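Local atomic coordinates of endoglucanase (Ruminococcus champanellensis, PDB entry 6WQV), a protein that probably hydrolyses internal beta-1,4 linkages in cellulose and related plant polysaccharides such as xylan, as a broad-specificity glycoside hydrolase family 5 endoglucanase. Residues Asn247-Thr252 against Phe289-Lys294. Numbering follows the deposited sequence.
Sequences NFALNT and FGALNK
Lys294 reaches across to Phe248 O, in helix 246-249, and to Asn251 O, in the loop that follows. Extended beyond CG (chi2 172°, chi3 176°), its chain is long enough to bring NZ 2.8 Å from Asn251 O and 2.9 Å from Phe248 O. The two bonds differ: NZ meets Asn251 O from a position tilted 21° from its carbonyl plane, but stands well above that of Phe248. NZ also bonds Thr255 O, just beyond the segment. Leu292 suits its place by its branched apolar side chain, which packs CG against Ala249 O and CD1 against Leu250 O (3.4 Å) and Thr252 CG2, while its backbone N donates to Ala249 O at 2.9 Å. Alanine on both sides is consistent with the close approach, Ala249 CA lying 3.8 Å from Ala291 CA. A water bridges Phe248 O and Leu292 O, lying over one face of the Phe248 ring. The contact joins the loops after TIM-barrel strands 236-241 and 284-289, next to Leu250, which touches the bound glucose. A methionine in place of Lys294 would probably leave the carbonyls of Phe248 and Asn251 without their charged donor and the loop from Asn251 to Thr255 less firmly held. One ammonium thus gathers carbonyls from helix and following loop, alongside the backbone bond and apolar packing.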
ATOM      1  N   ASN A 247      16.049  -0.584 -12.333  1.00 17.30           N
ATOM      2  CA  ASN A 247      17.356   0.043 -12.159  1.00 18.97           C
ATOM      3  C   ASN A 247      17.237   1.554 -12.005  1.00 18.26           C
ATOM      4  O   ASN A 247      17.936   2.159 -11.184  1.00 18.21           O
ATOM      5  CB  ASN A 247      18.287  -0.325 -13.311  1.00 22.71           C
ATOM      6  CG  ASN A 247      18.849  -1.721 -13.168  1.00 26.85           C
ATOM      7  OD1 ASN A 247      19.052  -2.205 -12.053  1.00 25.45           O
ATOM      8  ND2 ASN A 247      19.087  -2.385 -14.291  1.00 31.84           N
ATOM      9  N   PHE A 248      16.349   2.173 -12.784  1.00 16.54           N
ATOM     10  CA  PHE A 248      16.148   3.618 -12.716  1.00 16.65           C
ATOM     11  C   PHE A 248      15.395   4.011 -11.454  1.00 14.97           C
ATOM     12  O   PHE A 248      15.782   4.956 -10.751  1.00 13.50           O
ATOM     13  CB  PHE A 248      15.347   4.049 -13.950  1.00 15.18           C
ATOM     14  CG  PHE A 248      14.933   5.500 -13.945  1.00 14.22           C
ATOM     15  CD1 PHE A 248      15.852   6.486 -14.251  1.00 15.16           C
ATOM     16  CD2 PHE A 248      13.629   5.875 -13.648  1.00 13.06           C
ATOM     17  CE1 PHE A 248      15.495   7.814 -14.254  1.00 15.38           C
ATOM     18  CE2 PHE A 248      13.268   7.215 -13.651  1.00 13.38           C
ATOM     19  CZ  PHE A 248      14.197   8.177 -13.959  1.00 13.64           C
ATOM     20  N   ALA A 249      14.323   3.294 -11.143  1.00 14.81           N
ATOM     21  CA  ALA A 249      13.325   3.766 -10.194  1.00 12.18           C
ATOM     22  C   ALA A 249      13.622   3.375  -8.753  1.00 14.16           C
ATOM     23  O   ALA A 249      13.283   4.129  -7.832  1.00 13.84           O
ATOM     24  CB  ALA A 249      11.950   3.211 -10.580  1.00 13.52           C
ATOM     25  N   LEU A 250      14.202   2.193  -8.529  1.00 15.04           N
ATOM     26  CA  LEU A 250      14.323   1.643  -7.182  1.00 16.18           C
ATOM     27  C   LEU A 250      15.739   1.250  -6.786  1.00 16.50           C
ATOM     28  O   LEU A 250      16.024   1.201  -5.584  1.00 19.03           O
ATOM     29  CB  LEU A 250      13.405   0.420  -7.022  1.00 16.45           C
ATOM     30  CG  LEU A 250      13.315  -0.242  -5.646  1.00 17.70           C
ATOM     31  CD1 LEU A 250      12.946   0.759  -4.558  1.00 18.32           C
ATOM     32  CD2 LEU A 250      12.304  -1.398  -5.678  1.00 20.85           C
ATOM     33  N   ASN A 251      16.632   0.984  -7.736  1.00 16.83           N
ATOM     34  CA  ASN A 251      18.006   0.593  -7.434  1.00 18.50           C
ATOM     35  C   ASN A 251      18.816   1.838  -7.106  1.00 19.21           C
ATOM     36  O   ASN A 251      19.064   2.674  -7.982  1.00 20.31           O
ATOM     37  CB  ASN A 251      18.595  -0.119  -8.648  1.00 20.91           C
ATOM     38  CG  ASN A 251      19.975  -0.702  -8.382  1.00 24.11           C
ATOM     39  OD1 ASN A 251      20.575  -0.470  -7.332  1.00 23.89           O
ATOM     40  ND2 ASN A 251      20.483  -1.461  -9.346  1.00 25.95           N
ATOM     41  N   THR A 252      19.243   1.970  -5.847  1.00 19.98           N
ATOM     42  CA  THR A 252      20.031   3.138  -5.477  1.00 21.97           C
ATOM     43  C   THR A 252      21.377   3.181  -6.194  1.00 23.20           C
ATOM     44  O   THR A 252      21.988   4.251  -6.266  1.00 27.54           O
ATOM     45  CB  THR A 252      20.242   3.213  -3.963  1.00 24.85           C
ATOM     46  OG1 THR A 252      20.861   2.009  -3.498  1.00 28.41           O
ATOM     47  CG2 THR A 252      18.920   3.414  -3.236  1.00 25.18           C
ATOM     48  N   PHE A 289       4.270   3.116  -6.336  1.00 10.73           N
ATOM     49  CA  PHE A 289       5.273   3.298  -7.382  1.00 10.25           C
ATOM     50  C   PHE A 289       6.052   4.559  -7.007  1.00 10.01           C
ATOM     51  O   PHE A 289       5.630   5.345  -6.149  1.00 11.77           O
ATOM     52  CB  PHE A 289       4.642   3.407  -8.792  1.00 11.36           C
ATOM     53  CG  PHE A 289       4.119   4.770  -9.106  1.00  9.96           C
ATOM     54  CD1 PHE A 289       3.016   5.254  -8.436  1.00 12.27           C
ATOM     55  CD2 PHE A 289       4.742   5.591 -10.039  1.00 10.90           C
ATOM     56  CE1 PHE A 289       2.546   6.516  -8.681  1.00 12.55           C
ATOM     57  CE2 PHE A 289       4.265   6.862 -10.289  1.00 11.20           C
ATOM     58  CZ  PHE A 289       3.168   7.320  -9.611  1.00 11.52           C
ATOM     59  N   GLY A 290       7.182   4.756  -7.669  1.00  9.55           N
ATOM     60  CA  GLY A 290       7.997   5.942  -7.459  1.00 10.29           C
ATOM     61  C   GLY A 290       9.309   5.753  -8.177  1.00 12.58           C
ATOM     62  O   GLY A 290       9.612   4.675  -8.689  1.00 12.71           O
ATOM     63  N   ALA A 291      10.077   6.837  -8.241  1.00 12.13           N
ATOM     64  CA  ALA A 291      11.428   6.803  -8.792  1.00 12.88           C
ATOM     65  C   ALA A 291      12.317   7.618  -7.863  1.00 12.80           C
ATOM     66  O   ALA A 291      11.999   8.768  -7.549  1.00 13.54           O
ATOM     67  CB  ALA A 291      11.493   7.372 -10.215  1.00 13.97           C
ATOM     68  N   LEU A 292      13.412   7.011  -7.422  1.00 13.16           N
ATOM     69  CA  LEU A 292      14.324   7.661  -6.491  1.00 15.61           C
ATOM     70  C   LEU A 292      14.838   8.977  -7.045  1.00 13.83           C
ATOM     71  O   LEU A 292      15.111   9.106  -8.241  1.00 14.60           O
ATOM     72  CB  LEU A 292      15.551   6.777  -6.305  1.00 17.34           C
ATOM     73  CG  LEU A 292      15.373   5.423  -5.635  1.00 15.51           C
ATOM     74  CD1 LEU A 292      16.532   4.508  -6.007  1.00 16.42           C
ATOM     75  CD2 LEU A 292      15.314   5.577  -4.141  1.00 16.05           C
ATOM     76  N   ASN A 293      15.050   9.943  -6.148  1.00 13.08           N
ATOM     77  CA  ASN A 293      15.761  11.149  -6.543  1.00 14.69           C
ATOM     78  C   ASN A 293      17.227  10.817  -6.786  1.00 14.29           C
ATOM     79  O   ASN A 293      17.944  10.432  -5.855  1.00 15.37           O
ATOM     80  CB  ASN A 293      15.696  12.235  -5.476  1.00 13.93           C
ATOM     81  CG  ASN A 293      16.601  13.409  -5.817  1.00 15.89           C
ATOM     82  OD1 ASN A 293      16.737  13.776  -6.985  1.00 17.49           O
ATOM     83  ND2 ASN A 293      17.242  13.983  -4.811  1.00 16.51           N
ATOM     84  N   LYS A 294      17.678  10.982  -8.031  1.00 15.02           N
ATOM     85  CA  LYS A 294      19.074  10.807  -8.411  1.00 16.27           C
ATOM     86  C   LYS A 294      19.601  12.084  -9.054  1.00 17.97           C
ATOM     87  O   LYS A 294      20.501  12.048  -9.900  1.00 18.81           O
ATOM     88  CB  LYS A 294      19.240   9.604  -9.341  1.00 16.37           C
ATOM     89  CG  LYS A 294      18.971   8.270  -8.650  1.00 16.17           C
ATOM     90  CD  LYS A 294      18.955   7.119  -9.645  1.00 16.01           C
ATOM     91  CE  LYS A 294      18.781   5.783  -8.941  1.00 17.48           C
ATOM     92  NZ  LYS A 294      18.500   4.684  -9.906  1.00 17.39           N
TER
HETATM   93  O   HOH W   1      15.511   7.979 -10.679  1.00 16.03           O